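Local coordinates for coronin (Toxoplasma gondii, PDB 4OZU), which probably binds actin filaments and contributes to parasite invasion and egress, this chain being its WD40 beta-propeller domain, at residues E18-Q23 with Q327-I332; V351-Q356 with Q360-P365. All coordinates share one frame; numbering follows the deposited sequence.

Overall arrangement
Both contacts lie toward the rim of the propeller, their centres about 20 Å (interaction 1) and 25 Å (interaction 2) from the centre of the chain, and each is partly buried. They share strand 343-350: interaction 1 reaches across it inside the closing blade, whereas interaction 2 folds the loop that leaves it. The chemistry differs accordingly. Interaction 1 buries 112 Å² and relies on a water and a serine of the intervening strand. Interaction 2 buries 276 Å² through a direct arginine-aspartate salt bridge beside an apolar pair. The two sites meet where Y364 OH hydrogen-bonds E331 O at 2.7 Å, with A330 bonded through its backbone to V351.

Interaction 1: residues E18-Q23 with Q327-I332; sequences EAWKQQ and QMRAEI
The backbones carrying W20 and R329 are not neighbours in a sheet: the nearest CA atoms across the contact, those of E18 and E331, are 9.8 Å apart, too far for adjacent strands. Strand 343-350 runs between them, antiparallel to both, with backbone hydrogen bonds from S348 to E18 and from F349 to I332. This is the closing blade of a seven-bladed WD40 beta-propeller, in which N-terminal strand 16-25 completes a sheet otherwise built from the C-terminal part of the domain, the so-called velcro closure. R329 stands just before strand 331-339, in a short 3-10 turn tied by A330 N to Q327 O at 3.1 Å.

Side chains bridge the gap from both edges of the middle strand. The R329 chain bends at chi3 (-61°), bringing R329 NH2 to W20 CZ2 at 3.4 Å. Its guanidinium plane stands 85° from the indole plane, and NH2 comes to the ring obliquely, so the approach is no flat stack. R329 NH2 also forms a salt bridge to E331 OE2, 3.2 Å away, and that carboxylate oxygen, E331 OE2, lies near the plane of the indole at its edge, 4.4 Å from W20 NE1. S348 OG links the group, hydrogen-bonding W20 NE1, R329 NH2 and E331 OE2. Second ionic partners, D326 for R329 NE and R334 for E331 OE2, would help fix the rotation of both side chains.

E18 and R329 carry opposite charges, but E18 OE1 and R329 NH1 stay 4.5 Å apart, beyond a salt bridge. Water fills the role of intermediary: one molecule accepts from R329 NH1 at 3.2 Å and donates to E18 OE1 at 2.7 Å.

Interaction 2: residues V351-Q356 with Q360-P365; sequences VPRKNQ and QADLYP
Q360 opens the second segment by meeting R353 with its amide. Its chain bends at chi2 (-65°), which carries Q360 OE1 to R353 NH1 at 2.7 Å. The acceptor lies in the guanidinium plane, while the amide itself stands 82° from that plane, so the two flat groups cross steeply. Part of the amide also rests against the aliphatic stem of the arginine, with Q360 CD 3.8 Å from R353 CG. The other end of the amide, NE2, hydrogen-bonds the backbone oxygen of V358, which helps fix which way OE1 faces.

After A361, D362 supplies the charge. R353 grips it end-on with two nitrogens: R353 NH1 to D362 OD1 at 2.9 Å, almost straight at 175°, and R353 NH2 to D362 OD2 at 2.9 Å, more bent. Both oxygens use their syn lone pairs, and the two planes are close to coplanar. R353 NH1 thus donates to two acceptors, Q360 OE1 and D362 OD1, both in the plane of the guanidinium.

L363 follows, placed by the 3-10 turn whose bond runs from L363 N to Q360 O at 3.1 Å. Its branches serve two neighbours. CD1 sits over one face of the R353 guanidinium, offset toward the rim. The V351 and L363 side chains meet tip to tip, L363 CD1 lying 3.7 Å from V351 CB. L363 CD2 reaches R353 NH2 at 3.4 Å and packs against V351 CG2. L363 therefore lays an apolar branch against one face of the guanidinium.

Y364 follows and ties this turn to the start of strand 331-339. A compact loop pinned by a bidentate arginine-aspartate salt bridge thus leads the chain out of the last blade of the WD40 beta-propeller into its C-terminal extension.

Interaction 1: residues E18-Q23 with Q327-I332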
ATOM      1  N   GLU A  18      19.776   2.689  -0.472  1.00 25.70           N
ATOM      2  CA  GLU A  18      20.803   2.334   0.512  1.00 26.76           C
ATOM      3  C   GLU A  18      20.212   1.412   1.576  1.00 26.53           C
ATOM      4  O   GLU A  18      19.349   1.814   2.356  1.00 32.07           O
ATOM      5  CB  GLU A  18      21.389   3.587   1.159  1.00 28.85           C
ATOM      6  CG  GLU A  18      22.469   3.284   2.184  1.00 31.73           C
ATOM      7  CD  GLU A  18      23.228   4.521   2.622  1.00 54.75           C
ATOM      8  OE1 GLU A  18      22.586   5.490   3.073  1.00 75.76           O
ATOM      9  OE2 GLU A  18      24.471   4.519   2.509  1.00 60.08           O
ATOM     10  N   ALA A  19      20.651   0.159   1.572  1.00 26.09           N
ATOM     11  CA  ALA A  19      20.259  -0.783   2.607  1.00 30.15           C
ATOM     12  C   ALA A  19      20.933  -0.390   3.918  1.00 29.28           C
ATOM     13  O   ALA A  19      22.134  -0.159   3.950  1.00 31.41           O
ATOM     14  CB  ALA A  19      20.640  -2.203   2.211  1.00 33.13           C
ATOM     15  N   TRP A  20      20.156  -0.305   4.992  1.00 28.49           N
ATOM     16  CA  TRP A  20      20.708  -0.001   6.307  1.00 33.47           C
ATOM     17  C   TRP A  20      21.670  -1.086   6.772  1.00 33.75           C
ATOM     18  O   TRP A  20      21.491  -2.259   6.465  1.00 27.81           O
ATOM     19  CB  TRP A  20      19.600   0.139   7.345  1.00 25.72           C
ATOM     20  CG  TRP A  20      18.723   1.333   7.184  1.00 27.36           C
ATOM     21  CD1 TRP A  20      18.460   2.018   6.034  1.00 28.12           C
ATOM     22  CD2 TRP A  20      17.983   1.985   8.222  1.00 25.41           C
ATOM     23  NE1 TRP A  20      17.592   3.058   6.293  1.00 25.05           N
ATOM     24  CE2 TRP A  20      17.288   3.059   7.628  1.00 28.75           C
ATOM     25  CE3 TRP A  20      17.837   1.762   9.594  1.00 26.31           C
ATOM     26  CZ2 TRP A  20      16.464   3.908   8.362  1.00 24.28           C
ATOM     27  CZ3 TRP A  20      17.019   2.605  10.319  1.00 28.24           C
ATOM     28  CH2 TRP A  20      16.342   3.663   9.702  1.00 27.22           C
ATOM     29  N   LYS A  21      22.676  -0.700   7.542  1.00 28.09           N
ATOM     30  CA  LYS A  21      23.517  -1.691   8.197  1.00 28.44           C
ATOM     31  C   LYS A  21      22.702  -2.370   9.298  1.00 28.49           C
ATOM     32  O   LYS A  21      22.816  -3.573   9.520  1.00 36.01           O
ATOM     33  CB  LYS A  21      24.785  -1.049   8.756  1.00 29.47           C
ATOM     34  CG  LYS A  21      25.756  -0.587   7.671  1.00 37.70           C
ATOM     35  CD  LYS A  21      26.393  -1.766   6.936  1.00 53.99           C
ATOM     36  CE  LYS A  21      27.049  -1.342   5.628  1.00 81.99           C
ATOM     37  NZ  LYS A  21      26.062  -0.867   4.619  1.00101.27           N
ATOM     38  N   GLN A  22      21.870  -1.584   9.974  1.00 29.26           N
ATOM     39  CA  GLN A  22      21.005  -2.104  11.023  1.00 27.92           C
ATOM     40  C   GLN A  22      19.828  -2.872  10.431  1.00 27.23           C
ATOM     41  O   GLN A  22      19.408  -2.608   9.305  1.00 32.72           O
ATOM     42  CB  GLN A  22      20.485  -0.968  11.903  1.00 27.55           C
ATOM     43  CG  GLN A  22      21.558  -0.294  12.745  1.00 30.43           C
ATOM     44  CD  GLN A  22      21.023   0.907  13.503  1.00 50.86           C
ATOM     45  OE1 GLN A  22      20.691   0.812  14.684  1.00 40.08           O
ATOM     46  NE2 GLN A  22      20.940   2.049  12.823  1.00 38.60           N
ATOM     47  N   GLN A  23      19.306  -3.816  11.207  1.00 35.05           N
ATOM     48  CA  GLN A  23      18.165  -4.629  10.798  1.00 30.11           C
ATOM     49  C   GLN A  23      17.262  -4.901  11.990  1.00 29.04           C
ATOM     50  O   GLN A  23      17.711  -4.846  13.138  1.00 33.95           O
ATOM     51  CB  GLN A  23      18.630  -5.963  10.214  1.00 33.91           C
ATOM     52  CG  GLN A  23      19.591  -5.864   9.045  1.00 37.97           C
ATOM     53  CD  GLN A  23      20.176  -7.216   8.661  1.00 38.59           C
ATOM     54  OE1 GLN A  23      20.371  -8.089   9.510  1.00 38.34           O
ATOM     55  NE2 GLN A  23      20.450  -7.395   7.376  1.00 55.50           N
ATOM     56  N   GLN A 327      14.199  13.425   7.092  1.00 23.83           N
ATOM     57  CA  GLN A 327      14.360  14.562   6.197  1.00 29.82           C
ATOM     58  C   GLN A 327      15.797  15.053   6.135  1.00 31.86           C
ATOM     59  O   GLN A 327      16.252  15.525   5.094  1.00 36.28           O
ATOM     60  CB  GLN A 327      13.436  15.697   6.629  1.00 23.76           C
ATOM     61  CG  GLN A 327      11.965  15.418   6.338  1.00 22.41           C
ATOM     62  CD  GLN A 327      11.081  16.615   6.641  1.00 26.92           C
ATOM     63  OE1 GLN A 327      11.123  17.167   7.741  1.00 31.40           O
ATOM     64  NE2 GLN A 327      10.294  17.035   5.657  1.00 24.35           N
ATOM     65  N   MET A 328      16.520  14.936   7.243  1.00 25.31           N
ATOM     66  CA  MET A 328      17.896  15.418   7.279  1.00 26.99           C
ATOM     67  C   MET A 328      18.839  14.537   6.457  1.00 33.56           C
ATOM     68  O   MET A 328      19.970  14.930   6.179  1.00 33.29           O
ATOM     69  CB  MET A 328      18.384  15.515   8.725  1.00 31.15           C
ATOM     70  CG  MET A 328      17.734  16.649   9.500  1.00 37.74           C
ATOM     71  SD  MET A 328      17.890  18.249   8.673  1.00 39.96           S
ATOM     72  CE  MET A 328      19.669  18.441   8.618  1.00 38.34           C
ATOM     73  N   ARG A 329      18.365  13.363   6.056  1.00 29.23           N
ATOM     74  CA  ARG A 329      19.158  12.462   5.222  1.00 27.87           C
ATOM     75  C   ARG A 329      18.738  12.519   3.759  1.00 27.57           C
ATOM     76  O   ARG A 329      19.249  11.763   2.931  1.00 28.48           O
ATOM     77  CB  ARG A 329      19.041  11.027   5.742  1.00 26.49           C
ATOM     78  CG  ARG A 329      19.721  10.818   7.086  1.00 33.77           C
ATOM     79  CD  ARG A 329      19.994   9.350   7.344  1.00 61.07           C
ATOM     80  NE  ARG A 329      18.759   8.572   7.386  1.00 84.69           N
ATOM     81  CZ  ARG A 329      18.522   7.466   6.682  1.00 74.81           C
ATOM     82  NH1 ARG A 329      19.433   6.961   5.854  1.00 45.99           N
ATOM     83  NH2 ARG A 329      17.353   6.856   6.815  1.00 49.20           N
ATOM     84  N   ALA A 330      17.806  13.417   3.447  1.00 23.90           N
ATOM     85  CA  ALA A 330      17.232  13.523   2.108  1.00 23.22           C
ATOM     86  C   ALA A 330      16.594  12.196   1.720  1.00 23.18           C
ATOM     87  O   ALA A 330      16.556  11.824   0.543  1.00 24.10           O
ATOM     88  CB  ALA A 330      18.284  13.936   1.084  1.00 25.74           C
ATOM     89  N   GLU A 331      16.091  11.483   2.722  1.00 28.23           N
ATOM     90  CA  GLU A 331      15.323  10.267   2.486  1.00 22.21           C
ATOM     91  C   GLU A 331      13.917  10.640   2.040  1.00 21.61           C
ATOM     92  O   GLU A 331      13.232  11.369   2.752  1.00 24.79           O
ATOM     93  CB  GLU A 331      15.260   9.415   3.757  1.00 20.67           C
ATOM     94  CG  GLU A 331      14.512   8.100   3.591  1.00 25.35           C
ATOM     95  CD  GLU A 331      14.364   7.348   4.899  1.00 29.10           C
ATOM     96  OE1 GLU A 331      13.815   7.932   5.866  1.00 25.05           O
ATOM     97  OE2 GLU A 331      14.796   6.174   4.962  1.00 26.33           O
ATOM     98  N   ILE A 332      13.472  10.145   0.883  1.00 24.68           N
ATOM     99  CA  ILE A 332      12.112  10.445   0.430  1.00 23.99           C
ATOM    100  C   ILE A 332      11.177   9.241   0.569  1.00 22.99           C
ATOM    101  O   ILE A 332       9.958   9.396   0.613  1.00 23.00           O
ATOM    102  CB  ILE A 332      12.089  10.951  -1.028  1.00 31.26           C
ATOM    103  CG1 ILE A 332      12.493   9.861  -2.014  1.00 47.46           C
ATOM    104  CG2 ILE A 332      12.994  12.179  -1.175  1.00 32.24           C
ATOM    105  CD1 ILE A 332      12.191  10.225  -3.446  1.00 71.60           C
TER
HETATM  106  O   HOH W   1      20.477   4.352   4.414  1.00 43.84           O

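Interaction 2: residues V351-Q356 with Q360-P365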
ATOM      1  N   VAL A 351      17.855  11.117  -2.284  1.00 29.96           N
ATOM      2  CA  VAL A 351      18.333  12.008  -3.335  1.00 29.90           C
ATOM      3  C   VAL A 351      19.749  12.453  -3.002  1.00 31.00           C
ATOM      4  O   VAL A 351      19.968  13.043  -1.947  1.00 30.60           O
ATOM      5  CB  VAL A 351      17.435  13.243  -3.488  1.00 28.04           C
ATOM      6  CG1 VAL A 351      17.967  14.161  -4.586  1.00 31.37           C
ATOM      7  CG2 VAL A 351      16.002  12.824  -3.777  1.00 28.87           C
ATOM      8  N   PRO A 352      20.719  12.181  -3.895  1.00 32.61           N
ATOM      9  CA  PRO A 352      22.087  12.607  -3.595  1.00 34.78           C
ATOM     10  C   PRO A 352      22.227  14.116  -3.684  1.00 32.76           C
ATOM     11  O   PRO A 352      21.844  14.715  -4.688  1.00 38.98           O
ATOM     12  CB  PRO A 352      22.925  11.909  -4.671  1.00 35.96           C
ATOM     13  CG  PRO A 352      21.987  11.710  -5.804  1.00 35.67           C
ATOM     14  CD  PRO A 352      20.632  11.488  -5.194  1.00 34.46           C
ATOM     15  N   ARG A 353      22.771  14.713  -2.632  1.00 39.56           N
ATOM     16  CA  ARG A 353      22.989  16.146  -2.583  1.00 38.05           C
ATOM     17  C   ARG A 353      24.361  16.413  -1.992  1.00 52.06           C
ATOM     18  O   ARG A 353      24.849  15.637  -1.170  1.00 48.03           O
ATOM     19  CB  ARG A 353      21.893  16.832  -1.767  1.00 45.54           C
ATOM     20  CG  ARG A 353      20.536  16.870  -2.465  1.00 41.47           C
ATOM     21  CD  ARG A 353      20.525  17.874  -3.611  1.00 35.43           C
ATOM     22  NE  ARG A 353      19.300  17.810  -4.408  1.00 44.83           N
ATOM     23  CZ  ARG A 353      18.162  18.433  -4.110  1.00 59.03           C
ATOM     24  NH1 ARG A 353      18.057  19.177  -3.015  1.00 27.92           N
ATOM     25  NH2 ARG A 353      17.116  18.304  -4.913  1.00 37.21           N
ATOM     26  N   LYS A 354      24.985  17.501  -2.432  1.00 47.11           N
ATOM     27  CA  LYS A 354      26.323  17.862  -1.982  1.00 51.10           C
ATOM     28  C   LYS A 354      26.376  17.940  -0.459  1.00 41.80           C
ATOM     29  O   LYS A 354      27.165  17.242   0.180  1.00 73.30           O
ATOM     30  CB  LYS A 354      26.745  19.196  -2.602  1.00 61.81           C
ATOM     31  CG  LYS A 354      28.129  19.668  -2.197  1.00 66.58           C
ATOM     32  CD  LYS A 354      28.432  21.033  -2.793  1.00 54.87           C
ATOM     33  CE  LYS A 354      29.739  21.597  -2.265  1.00 70.66           C
ATOM     34  NZ  LYS A 354      29.952  23.001  -2.708  1.00 81.16           N
ATOM     35  N   ASN A 355      25.526  18.784   0.115  1.00 55.51           N
ATOM     36  CA  ASN A 355      25.464  18.943   1.560  1.00 55.67           C
ATOM     37  C   ASN A 355      24.534  17.905   2.163  1.00 54.89           C
ATOM     38  O   ASN A 355      23.324  18.108   2.222  1.00 37.31           O
ATOM     39  CB  ASN A 355      24.998  20.352   1.922  1.00 49.53           C
ATOM     40  CG  ASN A 355      25.820  21.426   1.238  1.00 57.84           C
ATOM     41  OD1 ASN A 355      25.296  22.232   0.466  1.00 75.96           O
ATOM     42  ND2 ASN A 355      27.120  21.436   1.508  1.00 47.10           N
ATOM     43  N   GLN A 356      25.102  16.790   2.609  1.00 63.65           N
ATOM     44  CA  GLN A 356      24.299  15.676   3.099  1.00 84.37           C
ATOM     45  C   GLN A 356      23.833  15.885   4.538  1.00 83.03           C
ATOM     46  O   GLN A 356      23.224  14.992   5.131  1.00 76.23           O
ATOM     47  CB  GLN A 356      25.085  14.367   2.995  1.00 83.26           C
ATOM     48  CG  GLN A 356      25.767  14.162   1.650  1.00 95.02           C
ATOM     49  CD  GLN A 356      26.495  12.836   1.562  1.00 94.01           C
ATOM     50  OE1 GLN A 356      26.048  11.828   2.111  1.00 88.40           O
ATOM     51  NE2 GLN A 356      27.631  12.830   0.873  1.00 74.69           N
ATOM     52  N   GLN A 360      17.152  19.689   2.788  1.00 31.12           N
ATOM     53  CA  GLN A 360      16.851  19.950   1.386  1.00 28.89           C
ATOM     54  C   GLN A 360      15.359  20.228   1.250  1.00 28.76           C
ATOM     55  O   GLN A 360      14.568  19.323   0.978  1.00 27.78           O
ATOM     56  CB  GLN A 360      17.261  18.762   0.514  1.00 27.32           C
ATOM     57  CG  GLN A 360      18.714  18.354   0.678  1.00 28.67           C
ATOM     58  CD  GLN A 360      19.677  19.433   0.214  1.00 39.35           C
ATOM     59  OE1 GLN A 360      19.485  20.037  -0.840  1.00 36.42           O
ATOM     60  NE2 GLN A 360      20.715  19.680   1.000  1.00 49.68           N
ATOM     61  N   ALA A 361      14.985  21.488   1.450  1.00 29.15           N
ATOM     62  CA  ALA A 361      13.581  21.873   1.509  1.00 27.13           C
ATOM     63  C   ALA A 361      12.830  21.518   0.233  1.00 27.92           C
ATOM     64  O   ALA A 361      11.653  21.176   0.279  1.00 27.08           O
ATOM     65  CB  ALA A 361      13.461  23.366   1.779  1.00 28.56           C
ATOM     66  N   ASP A 362      13.512  21.594  -0.902  1.00 28.42           N
ATOM     67  CA  ASP A 362      12.846  21.434  -2.186  1.00 29.35           C
ATOM     68  C   ASP A 362      12.357  20.006  -2.415  1.00 27.60           C
ATOM     69  O   ASP A 362      11.601  19.754  -3.351  1.00 30.24           O
ATOM     70  CB  ASP A 362      13.780  21.841  -3.327  1.00 35.57           C
ATOM     71  CG  ASP A 362      14.984  20.928  -3.450  1.00 43.09           C
ATOM     72  OD1 ASP A 362      15.646  20.668  -2.423  1.00 36.88           O
ATOM     73  OD2 ASP A 362      15.263  20.464  -4.574  1.00 51.07           O
ATOM     74  N   LEU A 363      12.785  19.072  -1.570  1.00 27.10           N
ATOM     75  CA  LEU A 363      12.414  17.668  -1.755  1.00 25.51           C
ATOM     76  C   LEU A 363      11.136  17.280  -1.016  1.00 24.46           C
ATOM     77  O   LEU A 363      10.642  16.163  -1.177  1.00 20.95           O
ATOM     78  CB  LEU A 363      13.555  16.758  -1.302  1.00 23.05           C
ATOM     79  CG  LEU A 363      14.840  16.814  -2.129  1.00 24.16           C
ATOM     80  CD1 LEU A 363      15.878  15.928  -1.484  1.00 25.90           C
ATOM     81  CD2 LEU A 363      14.604  16.398  -3.581  1.00 25.07           C
ATOM     82  N   TYR A 364      10.595  18.198  -0.219  1.00 23.23           N
ATOM     83  CA  TYR A 364       9.483  17.874   0.668  1.00 20.77           C
ATOM     84  C   TYR A 364       8.298  18.819   0.522  1.00 22.04           C
ATOM     85  O   TYR A 364       8.136  19.759   1.306  1.00 21.43           O
ATOM     86  CB  TYR A 364       9.974  17.859   2.114  1.00 38.77           C
ATOM     87  CG  TYR A 364      11.050  16.828   2.312  1.00 23.51           C
ATOM     88  CD1 TYR A 364      10.734  15.479   2.411  1.00 21.70           C
ATOM     89  CD2 TYR A 364      12.384  17.189   2.354  1.00 25.96           C
ATOM     90  CE1 TYR A 364      11.719  14.527   2.571  1.00 23.16           C
ATOM     91  CE2 TYR A 364      13.372  16.243   2.513  1.00 24.02           C
ATOM     92  CZ  TYR A 364      13.035  14.915   2.620  1.00 23.76           C
ATOM     93  OH  TYR A 364      14.028  13.977   2.778  1.00 25.71           O
ATOM     94  N   PRO A 365       7.451  18.566  -0.488  1.00 20.05           N
ATOM     95  CA  PRO A 365       6.172  19.273  -0.568  1.00 20.07           C
ATOM     96  C   PRO A 365       5.266  18.873   0.589  1.00 22.24           C
ATOM     97  O   PRO A 365       5.567  17.901   1.286  1.00 21.04           O
ATOM     98  CB  PRO A 365       5.586  18.816  -1.906  1.00 22.79           C
ATOM     99  CG  PRO A 365       6.729  18.192  -2.659  1.00 22.44           C
ATOM    100  CD  PRO A 365       7.650  17.646  -1.620  1.00 19.83           C
TER